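Afp3 (Serratia entomophila, PDB 6RBN) probably builds, with other sheath subunits, the contractile sheath that surrounds the inner tube of the anti-feeding prophage, a phage-tail-like injection system. Local coordinates at residues D[163-174]-D[187-198]; D[206-214]-D[299-307]. One frame throughout, in Å; residues are numbered along the deposited sequence.

Contact 1: D[163-174]-D[187-198]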
ATOM      1  N   GLU D 163      64.638  57.044  10.204  1.00 94.81           N
ATOM      2  CA  GLU D 163      63.573  57.574  11.048  1.00 94.81           C
ATOM      3  C   GLU D 163      62.752  58.627  10.315  1.00 94.81           C
ATOM      4  O   GLU D 163      61.521  58.628  10.407  1.00 94.81           O
ATOM      5  CB  GLU D 163      64.173  58.155  12.329  1.00 94.81           C
ATOM      6  CG  GLU D 163      63.181  58.424  13.453  1.00 94.81           C
ATOM      7  CD  GLU D 163      62.549  59.802  13.395  1.00 94.81           C
ATOM      8  OE1 GLU D 163      63.187  60.728  12.851  1.00 94.81           O
ATOM      9  OE2 GLU D 163      61.419  59.959  13.901  1.00 94.81           O
ATOM     10  N   THR D 164      63.411  59.538   9.598  1.00 93.71           N
ATOM     11  CA  THR D 164      62.701  60.571   8.859  1.00 93.71           C
ATOM     12  C   THR D 164      62.050  60.041   7.590  1.00 93.71           C
ATOM     13  O   THR D 164      61.180  60.714   7.030  1.00 93.71           O
ATOM     14  CB  THR D 164      63.650  61.711   8.501  1.00 93.71           C
ATOM     15  OG1 THR D 164      64.717  61.207   7.690  1.00 93.71           O
ATOM     16  CG2 THR D 164      64.227  62.335   9.759  1.00 93.71           C
ATOM     17  N   TYR D 165      62.465  58.862   7.123  1.00 91.00           N
ATOM     18  CA  TYR D 165      61.809  58.233   5.984  1.00 91.00           C
ATOM     19  C   TYR D 165      60.406  57.773   6.354  1.00 91.00           C
ATOM     20  O   TYR D 165      59.463  57.952   5.580  1.00 91.00           O
ATOM     21  CB  TYR D 165      62.648  57.051   5.505  1.00 91.00           C
ATOM     22  CG  TYR D 165      62.187  56.372   4.234  1.00 91.00           C
ATOM     23  CD1 TYR D 165      62.571  56.846   2.990  1.00 91.00           C
ATOM     24  CD2 TYR D 165      61.365  55.259   4.281  1.00 91.00           C
ATOM     25  CE1 TYR D 165      62.160  56.216   1.831  1.00 91.00           C
ATOM     26  CE2 TYR D 165      60.948  54.627   3.137  1.00 91.00           C
ATOM     27  CZ  TYR D 165      61.346  55.109   1.917  1.00 91.00           C
ATOM     28  OH  TYR D 165      60.920  54.471   0.780  1.00 91.00           O
ATOM     29  N   ARG D 166      60.256  57.182   7.541  1.00 89.38           N
ATOM     30  CA  ARG D 166      58.965  56.644   7.952  1.00 89.38           C
ATOM     31  C   ARG D 166      57.992  57.747   8.334  1.00 89.38           C
ATOM     32  O   ARG D 166      56.781  57.600   8.148  1.00 89.38           O
ATOM     33  CB  ARG D 166      59.154  55.680   9.117  1.00 89.38           C
ATOM     34  CG  ARG D 166      59.840  54.399   8.734  1.00 89.38           C
ATOM     35  CD  ARG D 166      60.119  53.561   9.954  1.00 89.38           C
ATOM     36  NE  ARG D 166      61.124  54.202  10.791  1.00 89.38           N
ATOM     37  CZ  ARG D 166      61.560  53.710  11.941  1.00 89.38           C
ATOM     38  NH1 ARG D 166      61.098  52.558  12.382  1.00 89.38           N
ATOM     39  NH2 ARG D 166      62.478  54.360  12.640  1.00 89.38           N
ATOM     40  N   THR D 167      58.503  58.853   8.884  1.00 89.62           N
ATOM     41  CA  THR D 167      57.656  59.982   9.249  1.00 89.62           C
ATOM     42  C   THR D 167      57.021  60.631   8.022  1.00 89.62           C
ATOM     43  O   THR D 167      55.863  61.057   8.086  1.00 89.62           O
ATOM     44  CB  THR D 167      58.486  60.994  10.045  1.00 89.62           C
ATOM     45  OG1 THR D 167      59.067  60.334  11.174  1.00 89.62           O
ATOM     46  CG2 THR D 167      57.636  62.146  10.551  1.00 89.62           C
ATOM     47  N   ALA D 168      57.734  60.663   6.897  1.00 89.37           N
ATOM     48  CA  ALA D 168      57.134  61.134   5.656  1.00 89.37           C
ATOM     49  C   ALA D 168      56.105  60.149   5.117  1.00 89.37           C
ATOM     50  O   ALA D 168      55.141  60.556   4.462  1.00 89.37           O
ATOM     51  CB  ALA D 168      58.220  61.388   4.613  1.00 89.37           C
ATOM     52  N   VAL D 169      56.288  58.856   5.384  1.00 87.96           N
ATOM     53  CA  VAL D 169      55.319  57.860   4.942  1.00 87.96           C
ATOM     54  C   VAL D 169      54.114  57.825   5.876  1.00 87.96           C
ATOM     55  O   VAL D 169      52.968  57.759   5.422  1.00 87.96           O
ATOM     56  CB  VAL D 169      56.003  56.485   4.824  1.00 87.96           C
ATOM     57  CG1 VAL D 169      55.000  55.396   4.503  1.00 87.96           C
ATOM     58  CG2 VAL D 169      57.069  56.526   3.750  1.00 87.96           C
ATOM     59  N   TYR D 170      54.351  57.899   7.191  1.00 87.26           N
ATOM     60  CA  TYR D 170      53.252  57.826   8.153  1.00 87.26           C
ATOM     61  C   TYR D 170      52.377  59.071   8.104  1.00 87.26           C
ATOM     62  O   TYR D 170      51.186  59.001   8.423  1.00 87.26           O
ATOM     63  CB  TYR D 170      53.790  57.637   9.572  1.00 87.26           C
ATOM     64  CG  TYR D 170      54.463  56.310   9.839  1.00 87.26           C
ATOM     65  CD1 TYR D 170      54.281  55.225   8.994  1.00 87.26           C
ATOM     66  CD2 TYR D 170      55.294  56.152  10.939  1.00 87.26           C
ATOM     67  CE1 TYR D 170      54.905  54.020   9.240  1.00 87.26           C
ATOM     68  CE2 TYR D 170      55.922  54.950  11.193  1.00 87.26           C
ATOM     69  CZ  TYR D 170      55.721  53.888  10.339  1.00 87.26           C
ATOM     70  OH  TYR D 170      56.341  52.687  10.585  1.00 87.26           O
ATOM     71  N   GLY D 171      52.943  60.213   7.713  1.00 88.44           N
ATOM     72  CA  GLY D 171      52.140  61.410   7.553  1.00 88.44           C
ATOM     73  C   GLY D 171      51.334  61.416   6.274  1.00 88.44           C
ATOM     74  O   GLY D 171      50.244  61.993   6.232  1.00 88.44           O
ATOM     75  N   ALA D 172      51.846  60.779   5.220  1.00 89.02           N
ATOM     76  CA  ALA D 172      51.116  60.703   3.962  1.00 89.02           C
ATOM     77  C   ALA D 172      49.976  59.698   4.021  1.00 89.02           C
ATOM     78  O   ALA D 172      49.016  59.813   3.254  1.00 89.02           O
ATOM     79  CB  ALA D 172      52.068  60.343   2.822  1.00 89.02           C
ATOM     80  N   LEU D 173      50.059  58.718   4.916  1.00 88.65           N
ATOM     81  CA  LEU D 173      49.044  57.684   5.040  1.00 88.65           C
ATOM     82  C   LEU D 173      48.077  57.935   6.182  1.00 88.65           C
ATOM     83  O   LEU D 173      47.153  57.141   6.376  1.00 88.65           O
ATOM     84  CB  LEU D 173      49.707  56.318   5.232  1.00 88.65           C
ATOM     85  CG  LEU D 173      50.575  55.836   4.076  1.00 88.65           C
ATOM     86  CD1 LEU D 173      51.225  54.508   4.411  1.00 88.65           C
ATOM     87  CD2 LEU D 173      49.756  55.739   2.815  1.00 88.65           C
ATOM     88  N   ALA D 174      48.264  59.009   6.945  1.00 89.82           N
ATOM     89  CA  ALA D 174      47.423  59.250   8.111  1.00 89.82           C
ATOM     90  C   ALA D 174      46.022  59.709   7.732  1.00 89.82           C
ATOM     91  O   ALA D 174      45.075  59.480   8.489  1.00 89.82           O
ATOM     92  CB  ALA D 174      48.080  60.282   9.027  1.00 89.82           C
ATOM     93  N   ALA D 187      52.969  50.958  12.762  1.00 79.45           N
ATOM     94  CA  ALA D 187      54.028  51.928  12.966  1.00 79.45           C
ATOM     95  C   ALA D 187      55.097  51.361  13.892  1.00 79.45           C
ATOM     96  O   ALA D 187      54.951  50.286  14.475  1.00 79.45           O
ATOM     97  CB  ALA D 187      53.461  53.229  13.532  1.00 79.45           C
ATOM     98  N   ASP D 188      56.189  52.108  14.023  1.00 86.14           N
ATOM     99  CA  ASP D 188      57.331  51.686  14.820  1.00 86.14           C
ATOM    100  C   ASP D 188      57.789  52.840  15.690  1.00 86.14           C
ATOM    101  O   ASP D 188      58.015  53.944  15.190  1.00 86.14           O
ATOM    102  CB  ASP D 188      58.478  51.227  13.927  1.00 86.14           C
ATOM    103  CG  ASP D 188      58.176  49.941  13.223  1.00 86.14           C
ATOM    104  OD1 ASP D 188      57.509  49.076  13.821  1.00 86.14           O
ATOM    105  OD2 ASP D 188      58.559  49.801  12.046  1.00 86.14           O
ATOM    106  N   SER D 189      57.933  52.580  16.981  1.00 88.75           N
ATOM    107  CA  SER D 189      58.412  53.612  17.878  1.00 88.75           C
ATOM    108  C   SER D 189      59.909  53.818  17.686  1.00 88.75           C
ATOM    109  O   SER D 189      60.623  52.958  17.165  1.00 88.75           O
ATOM    110  CB  SER D 189      58.109  53.242  19.327  1.00 88.75           C
ATOM    111  OG  SER D 189      58.557  54.259  20.201  1.00 88.75           O
ATOM    112  N   VAL D 190      60.381  54.983  18.105  1.00 91.98           N
ATOM    113  CA  VAL D 190      61.785  55.346  17.970  1.00 91.98           C
ATOM    114  C   VAL D 190      62.516  55.228  19.297  1.00 91.98           C
ATOM    115  O   VAL D 190      63.567  54.594  19.381  1.00 91.98           O
ATOM    116  CB  VAL D 190      61.906  56.769  17.386  1.00 91.98           C
ATOM    117  CG1 VAL D 190      63.364  57.143  17.204  1.00 91.98           C
ATOM    118  CG2 VAL D 190      61.144  56.860  16.086  1.00 91.98           C
ATOM    119  N   ASN D 191      61.967  55.833  20.351  1.00 93.44           N
ATOM    120  CA  ASN D 191      62.554  55.715  21.678  1.00 93.44           C
ATOM    121  C   ASN D 191      61.508  55.433  22.753  1.00 93.44           C
ATOM    122  O   ASN D 191      61.791  55.615  23.942  1.00 93.44           O
ATOM    123  CB  ASN D 191      63.367  56.971  22.024  1.00 93.44           C
ATOM    124  CG  ASN D 191      62.566  58.258  21.881  1.00 93.44           C
ATOM    125  OD1 ASN D 191      61.376  58.241  21.580  1.00 93.44           O
ATOM    126  ND2 ASN D 191      63.230  59.386  22.100  1.00 93.44           N
ATOM    127  N   GLY D 192      60.311  54.993  22.372  1.00 91.31           N
ATOM    128  CA  GLY D 192      59.329  54.588  23.357  1.00 91.31           C
ATOM    129  C   GLY D 192      58.046  55.388  23.322  1.00 91.31           C
ATOM    130  O   GLY D 192      57.354  55.497  24.338  1.00 91.31           O
ATOM    131  N   ASP D 193      57.711  55.951  22.164  1.00 94.85           N
ATOM    132  CA  ASP D 193      56.485  56.721  22.032  1.00 94.85           C
ATOM    133  C   ASP D 193      55.981  56.636  20.600  1.00 94.85           C
ATOM    134  O   ASP D 193      56.697  56.198  19.697  1.00 94.85           O
ATOM    135  CB  ASP D 193      56.689  58.178  22.472  1.00 94.85           C
ATOM    136  CG  ASP D 193      57.836  58.861  21.749  1.00 94.85           C
ATOM    137  OD1 ASP D 193      58.559  58.203  20.973  1.00 94.85           O
ATOM    138  OD2 ASP D 193      58.017  60.078  21.962  1.00 94.85           O
ATOM    139  N   ALA D 194      54.734  57.057  20.411  1.00 94.60           N
ATOM    140  CA  ALA D 194      54.122  57.050  19.094  1.00 94.60           C
ATOM    141  C   ALA D 194      54.809  58.070  18.185  1.00 94.60           C
ATOM    142  O   ALA D 194      55.273  59.111  18.652  1.00 94.60           O
ATOM    143  CB  ALA D 194      52.634  57.367  19.206  1.00 94.60           C
ATOM    144  N   PRO D 195      54.883  57.796  16.870  1.00 97.50           N
ATOM    145  CA  PRO D 195      55.599  58.713  15.968  1.00 97.50           C
ATOM    146  C   PRO D 195      54.867  60.009  15.635  1.00 97.50           C
ATOM    147  O   PRO D 195      55.332  60.764  14.775  1.00 97.50           O
ATOM    148  CB  PRO D 195      55.807  57.863  14.709  1.00 97.50           C
ATOM    149  CG  PRO D 195      54.725  56.862  14.748  1.00 97.50           C
ATOM    150  CD  PRO D 195      54.513  56.542  16.190  1.00 97.50           C
ATOM    151  N   SER D 196      53.700  60.236  16.251  1.00 97.51           N
ATOM    152  CA  SER D 196      52.969  61.506  16.353  1.00 97.51           C
ATOM    153  C   SER D 196      52.321  61.958  15.048  1.00 97.51           C
ATOM    154  O   SER D 196      51.569  62.936  15.042  1.00 97.51           O
ATOM    155  CB  SER D 196      53.862  62.635  16.890  1.00 97.51           C
ATOM    156  OG  SER D 196      54.822  63.055  15.935  1.00 97.51           O
ATOM    157  N   ALA D 197      52.584  61.261  13.944  1.00 93.93           N
ATOM    158  CA  ALA D 197      51.785  61.475  12.745  1.00 93.93           C
ATOM    159  C   ALA D 197      50.458  60.750  12.867  1.00 93.93           C
ATOM    160  O   ALA D 197      49.453  61.167  12.281  1.00 93.93           O
ATOM    161  CB  ALA D 197      52.550  61.006  11.510  1.00 93.93           C
ATOM    162  N   VAL D 198      50.442  59.665  13.631  1.00 90.53           N
ATOM    163  CA  VAL D 198      49.236  58.906  13.922  1.00 90.53           C
ATOM    164  C   VAL D 198      49.081  58.772  15.436  1.00 90.53           C
ATOM    165  O   VAL D 198      49.586  57.832  16.062  1.00 90.53           O
ATOM    166  CB  VAL D 198      49.273  57.552  13.189  1.00 90.53           C
ATOM    167  CG1 VAL D 198      48.874  57.749  11.743  1.00 90.53           C
ATOM    168  CG2 VAL D 198      50.689  56.974  13.192  1.00 90.53           C
TER

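Contact 2: D[206-214]-D[299-307]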
ATOM      1  N   VAL D 206      51.625  50.336  17.139  1.00 77.67           N
ATOM      2  CA  VAL D 206      53.041  50.680  17.202  1.00 77.67           C
ATOM      3  C   VAL D 206      53.783  49.493  17.806  1.00 77.67           C
ATOM      4  O   VAL D 206      53.219  48.747  18.604  1.00 77.67           O
ATOM      5  CB  VAL D 206      53.222  51.979  18.017  1.00 77.67           C
ATOM      6  CG1 VAL D 206      54.664  52.454  18.058  1.00 77.67           C
ATOM      7  CG2 VAL D 206      52.319  53.069  17.471  1.00 77.67           C
ATOM      8  N   TYR D 207      55.028  49.266  17.379  1.00 75.72           N
ATOM      9  CA  TYR D 207      55.862  48.181  17.903  1.00 75.72           C
ATOM     10  C   TYR D 207      57.263  48.730  18.134  1.00 75.72           C
ATOM     11  O   TYR D 207      57.943  49.115  17.180  1.00 75.72           O
ATOM     12  CB  TYR D 207      55.884  46.992  16.945  1.00 75.72           C
ATOM     13  CG  TYR D 207      54.566  46.262  16.884  1.00 75.72           C
ATOM     14  CD1 TYR D 207      54.259  45.262  17.797  1.00 75.72           C
ATOM     15  CD2 TYR D 207      53.608  46.597  15.939  1.00 75.72           C
ATOM     16  CE1 TYR D 207      53.051  44.602  17.751  1.00 75.72           C
ATOM     17  CE2 TYR D 207      52.394  45.947  15.892  1.00 75.72           C
ATOM     18  CZ  TYR D 207      52.121  44.952  16.802  1.00 75.72           C
ATOM     19  OH  TYR D 207      50.915  44.298  16.753  1.00 75.72           O
ATOM     20  N   TYR D 208      57.699  48.764  19.395  1.00 84.16           N
ATOM     21  CA  TYR D 208      58.871  49.565  19.744  1.00 84.16           C
ATOM     22  C   TYR D 208      60.243  48.995  19.368  1.00 84.16           C
ATOM     23  O   TYR D 208      60.957  49.681  18.625  1.00 84.16           O
ATOM     24  CB  TYR D 208      58.834  49.930  21.235  1.00 84.16           C
ATOM     25  CG  TYR D 208      60.145  50.456  21.774  1.00 84.16           C
ATOM     26  CD1 TYR D 208      60.648  51.684  21.380  1.00 84.16           C
ATOM     27  CD2 TYR D 208      60.863  49.726  22.707  1.00 84.16           C
ATOM     28  CE1 TYR D 208      61.848  52.150  21.873  1.00 84.16           C
ATOM     29  CE2 TYR D 208      62.057  50.192  23.212  1.00 84.16           C
ATOM     30  CZ  TYR D 208      62.542  51.405  22.796  1.00 84.16           C
ATOM     31  OH  TYR D 208      63.733  51.874  23.301  1.00 84.16           O
ATOM     32  N   PRO D 209      60.689  47.816  19.831  1.00 81.57           N
ATOM     33  CA  PRO D 209      62.128  47.527  19.741  1.00 81.57           C
ATOM     34  C   PRO D 209      62.560  47.147  18.332  1.00 81.57           C
ATOM     35  O   PRO D 209      61.931  46.320  17.670  1.00 81.57           O
ATOM     36  CB  PRO D 209      62.314  46.342  20.699  1.00 81.57           C
ATOM     37  CG  PRO D 209      61.052  46.251  21.476  1.00 81.57           C
ATOM     38  CD  PRO D 209      60.012  46.695  20.508  1.00 81.57           C
ATOM     39  N   ASN D 210      63.631  47.788  17.871  1.00 84.55           N
ATOM     40  CA  ASN D 210      64.268  47.363  16.635  1.00 84.55           C
ATOM     41  C   ASN D 210      64.898  45.993  16.827  1.00 84.55           C
ATOM     42  O   ASN D 210      65.419  45.665  17.895  1.00 84.55           O
ATOM     43  CB  ASN D 210      65.331  48.364  16.189  1.00 84.55           C
ATOM     44  CG  ASN D 210      64.738  49.619  15.599  1.00 84.55           C
ATOM     45  OD1 ASN D 210      63.778  49.564  14.838  1.00 84.55           O
ATOM     46  ND2 ASN D 210      65.317  50.761  15.938  1.00 84.55           N
ATOM     47  N   VAL D 211      64.838  45.187  15.777  1.00 86.01           N
ATOM     48  CA  VAL D 211      65.190  43.779  15.854  1.00 86.01           C
ATOM     49  C   VAL D 211      66.420  43.552  14.987  1.00 86.01           C
ATOM     50  O   VAL D 211      66.447  43.971  13.825  1.00 86.01           O
ATOM     51  CB  VAL D 211      64.014  42.895  15.409  1.00 86.01           C
ATOM     52  CG1 VAL D 211      64.357  41.480  15.597  1.00 86.01           C
ATOM     53  CG2 VAL D 211      62.767  43.232  16.203  1.00 86.01           C
ATOM     54  N   GLU D 212      67.433  42.898  15.547  1.00 90.54           N
ATOM     55  CA  GLU D 212      68.741  42.800  14.917  1.00 90.54           C
ATOM     56  C   GLU D 212      68.926  41.457  14.223  1.00 90.54           C
ATOM     57  O   GLU D 212      68.533  40.411  14.746  1.00 90.54           O
ATOM     58  CB  GLU D 212      69.851  43.013  15.944  1.00 90.54           C
ATOM     59  CG  GLU D 212      69.907  44.430  16.474  1.00 90.54           C
ATOM     60  CD  GLU D 212      71.000  44.624  17.494  1.00 90.54           C
ATOM     61  OE1 GLU D 212      71.627  43.618  17.888  1.00 90.54           O
ATOM     62  OE2 GLU D 212      71.236  45.779  17.901  1.00 90.54           O
ATOM     63  N   VAL D 213      69.535  41.502  13.044  1.00 88.82           N
ATOM     64  CA  VAL D 213      69.701  40.343  12.175  1.00 88.82           C
ATOM     65  C   VAL D 213      71.195  40.152  11.949  1.00 88.82           C
ATOM     66  O   VAL D 213      71.896  41.130  11.689  1.00 88.82           O
ATOM     67  CB  VAL D 213      68.981  40.523  10.826  1.00 88.82           C
ATOM     68  CG1 VAL D 213      69.102  39.284   9.957  1.00 88.82           C
ATOM     69  CG2 VAL D 213      67.541  40.891  11.045  1.00 88.82           C
ATOM     70  N   PRO D 214      71.730  38.924  12.055  1.00 89.95           N
ATOM     71  CA  PRO D 214      73.144  38.667  11.760  1.00 89.95           C
ATOM     72  C   PRO D 214      73.514  38.891  10.294  1.00 89.95           C
ATOM     73  O   PRO D 214      72.634  38.822   9.438  1.00 89.95           O
ATOM     74  CB  PRO D 214      73.314  37.193  12.133  1.00 89.95           C
ATOM     75  CG  PRO D 214      72.236  36.927  13.113  1.00 89.95           C
ATOM     76  CD  PRO D 214      71.080  37.751  12.661  1.00 89.95           C
ATOM     77  N   VAL D 299      65.275  36.037  13.169  1.00 83.44           N
ATOM     78  CA  VAL D 299      66.076  36.926  14.004  1.00 83.44           C
ATOM     79  C   VAL D 299      66.510  36.319  15.334  1.00 83.44           C
ATOM     80  O   VAL D 299      65.912  35.358  15.826  1.00 83.44           O
ATOM     81  CB  VAL D 299      65.285  38.212  14.260  1.00 83.44           C
ATOM     82  CG1 VAL D 299      65.015  38.914  12.962  1.00 83.44           C
ATOM     83  CG2 VAL D 299      63.975  37.873  14.940  1.00 83.44           C
ATOM     84  N   SER D 300      67.563  36.891  15.920  1.00 88.34           N
ATOM     85  CA  SER D 300      68.164  36.373  17.143  1.00 88.34           C
ATOM     86  C   SER D 300      67.827  37.218  18.367  1.00 88.34           C
ATOM     87  O   SER D 300      67.327  36.689  19.365  1.00 88.34           O
ATOM     88  CB  SER D 300      69.684  36.281  16.970  1.00 88.34           C
ATOM     89  OG  SER D 300      70.254  37.570  16.823  1.00 88.34           O
ATOM     90  N   ASP D 301      68.086  38.523  18.315  1.00 89.06           N
ATOM     91  CA  ASP D 301      67.959  39.356  19.502  1.00 89.06           C
ATOM     92  C   ASP D 301      67.506  40.754  19.103  1.00 89.06           C
ATOM     93  O   ASP D 301      67.795  41.226  18.001  1.00 89.06           O
ATOM     94  CB  ASP D 301      69.288  39.423  20.266  1.00 89.06           C
ATOM     95  CG  ASP D 301      69.133  39.955  21.682  1.00 89.06           C
ATOM     96  OD1 ASP D 301      67.996  40.255  22.103  1.00 89.06           O
ATOM     97  OD2 ASP D 301      70.162  40.076  22.378  1.00 89.06           O
ATOM     98  N   VAL D 302      66.794  41.408  20.019  1.00 84.95           N
ATOM     99  CA  VAL D 302      66.348  42.786  19.844  1.00 84.95           C
ATOM    100  C   VAL D 302      67.492  43.740  20.150  1.00 84.95           C
ATOM    101  O   VAL D 302      68.518  43.340  20.707  1.00 84.95           O
ATOM    102  CB  VAL D 302      65.132  43.099  20.733  1.00 84.95           C
ATOM    103  CG1 VAL D 302      63.926  42.320  20.272  1.00 84.95           C
ATOM    104  CG2 VAL D 302      65.447  42.771  22.175  1.00 84.95           C
ATOM    105  N   SER D 303      67.320  45.014  19.793  1.00 84.61           N
ATOM    106  CA  SER D 303      68.369  45.998  20.031  1.00 84.61           C
ATOM    107  C   SER D 303      68.356  46.503  21.467  1.00 84.61           C
ATOM    108  O   SER D 303      69.408  46.852  22.013  1.00 84.61           O
ATOM    109  CB  SER D 303      68.220  47.165  19.061  1.00 84.61           C
ATOM    110  OG  SER D 303      67.041  47.895  19.333  1.00 84.61           O
ATOM    111  N   VAL D 304      67.181  46.572  22.089  1.00 82.92           N
ATOM    112  CA  VAL D 304      67.030  47.030  23.465  1.00 82.92           C
ATOM    113  C   VAL D 304      66.235  45.982  24.224  1.00 82.92           C
ATOM    114  O   VAL D 304      65.103  45.661  23.842  1.00 82.92           O
ATOM    115  CB  VAL D 304      66.327  48.396  23.551  1.00 82.92           C
ATOM    116  CG1 VAL D 304      66.053  48.757  24.997  1.00 82.92           C
ATOM    117  CG2 VAL D 304      67.163  49.478  22.897  1.00 82.92           C
ATOM    118  N   ARG D 305      66.814  45.447  25.295  1.00 80.46           N
ATOM    119  CA  ARG D 305      66.102  44.504  26.150  1.00 80.46           C
ATOM    120  C   ARG D 305      65.236  45.297  27.119  1.00 80.46           C
ATOM    121  O   ARG D 305      65.751  45.999  27.992  1.00 80.46           O
ATOM    122  CB  ARG D 305      67.077  43.595  26.888  1.00 80.46           C
ATOM    123  CG  ARG D 305      67.878  42.698  25.967  1.00 80.46           C
ATOM    124  CD  ARG D 305      68.825  41.824  26.750  1.00 80.46           C
ATOM    125  NE  ARG D 305      68.107  40.842  27.552  1.00 80.46           N
ATOM    126  CZ  ARG D 305      67.800  39.623  27.128  1.00 80.46           C
ATOM    127  NH1 ARG D 305      68.163  39.235  25.917  1.00 80.46           N
ATOM    128  NH2 ARG D 305      67.142  38.788  27.920  1.00 80.46           N
ATOM    129  N   VAL D 306      63.923  45.183  26.962  1.00 78.87           N
ATOM    130  CA  VAL D 306      62.971  46.036  27.664  1.00 78.87           C
ATOM    131  C   VAL D 306      62.532  45.353  28.953  1.00 78.87           C
ATOM    132  O   VAL D 306      62.118  44.192  28.943  1.00 78.87           O
ATOM    133  CB  VAL D 306      61.771  46.359  26.761  1.00 78.87           C
ATOM    134  CG1 VAL D 306      60.719  47.135  27.505  1.00 78.87           C
ATOM    135  CG2 VAL D 306      62.227  47.140  25.548  1.00 78.87           C
ATOM    136  N   THR D 307      62.622  46.078  30.067  1.00 81.17           N
ATOM    137  CA  THR D 307      62.215  45.560  31.363  1.00 81.17           C
ATOM    138  C   THR D 307      60.701  45.656  31.527  1.00 81.17           C
ATOM    139  O   THR D 307      59.982  46.123  30.644  1.00 81.17           O
ATOM    140  CB  THR D 307      62.907  46.324  32.488  1.00 81.17           C
ATOM    141  OG1 THR D 307      62.412  47.666  32.527  1.00 81.17           O
ATOM    142  CG2 THR D 307      64.385  46.385  32.231  1.00 81.17           C
TER

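Contact 1: D[163-174]-D[187-198]
Y170 and A187 meet at the apolar centre of this contact, where the methyl of A187 lies off-centre over the tyrosine ring in a CH-pi contact, CB 4.2 Å from the ring centroid. The ring gets there because chi1 of -67° sets CG opposite the carbonyl carbon and sends the phenol from helix 163-172 toward the end of strand 185-188. Further round the same ring, CG of P195 touches Y170 CD2 at 3.9 Å, the two side chains crossing at about a right angle, while the ring also rests on L185 of strand 185-188. Closer to the helix backbone, A197 CB packs 4.1 Å from Y170 CB and lies against the backbone of G171. Beyond it A174 CB meets V198 CG1 at 3.8 Å, which carries the apolar seam on to the C-terminal part of 163-174.

Toward the N-terminal end of the helix the contact turns polar. The R166 chain bends at chi3 (-68°) and brings NH1 beside D188, but the salt bridge from NH1 to OD2 is long at 3.8 Å, with guanidinium and carboxylate planes 50° apart and OD2 near the plane of the guanidinium. Each group has a firmer partner elsewhere: R166 NE bonds to the carbonyl of D162, and D188 OD1 to the hydroxyl of S271; OD2 too is hydrogen-bonded outside the two segments. At the outer border, near solvent, E163 lays its CG against V190 CG2 at 3.7 Å.

With no clear hydrogen bond joining the two segments, the chemistry implies that this helix is held on the strand end and its following loop mainly by apolar packing round one tyrosine, while the buried charge pair at its border probably adds a modest electrostatic attraction.

Contact 2: D[206-214]-D[299-307]
S303 turns its hydroxyl back toward N210 through a chi1 of 67°, which places OG between its own backbone N and carbonyl carbon and lets it bond to N210 O at 3.1 Å. The amide of S303 grips the same oxygen at 2.8 Å, nearly in line with the carbonyl bond, whereas OG comes in tilted 35° from the carbonyl plane; two donors from one residue thus hold this oxygen. E212, extended beyond CG, runs alongside S303 and rests OE2 3.5 Å from its CB. Two residues along each strand, E212 N donates to D301 O at 3.0 Å.

V211 and V302 form an antiparallel non-hydrogen-bonded pair with both side chains on one face of the sheet. There V211 CG1 reaches V299 CB at 3.7 Å, and V299 CG1 in turn meets V213 CG2. At the other end, V306 CG2 touches the edge of the Y208 ring, 3.8 Å from CE2.

Strand 211-213 also pairs with strand 266-268 and so forms the middle of a small three-stranded antiparallel sheet, to which 299-307 brings the short, weakly bonded strand 301-302, outermost within this chain, from the subtilisin-like region of the tail sheath family.

How the contacts relate
Contact 1 closes before contact 2 opens, so the two stand in series along the chain, with centres about 18 Å apart. Strands 185-188 and 204-207, neighbours in a two-stranded parallel sheet, connect them: A187 O and Y207 N probably share a hydrogen bond. The loop after the first strand makes a second junction, since the backbone at N191 and G192 packs on the Y208 ring. From strand 204-207, after a short link at 208-210, the chain enters the antiparallel sheet of contact 2. The helix packing and the sheet pairing thus adjoin within one subunit, and near contact 2 R305 and T307 reach Afp2, linking this region to a neighbouring protein of the assembly.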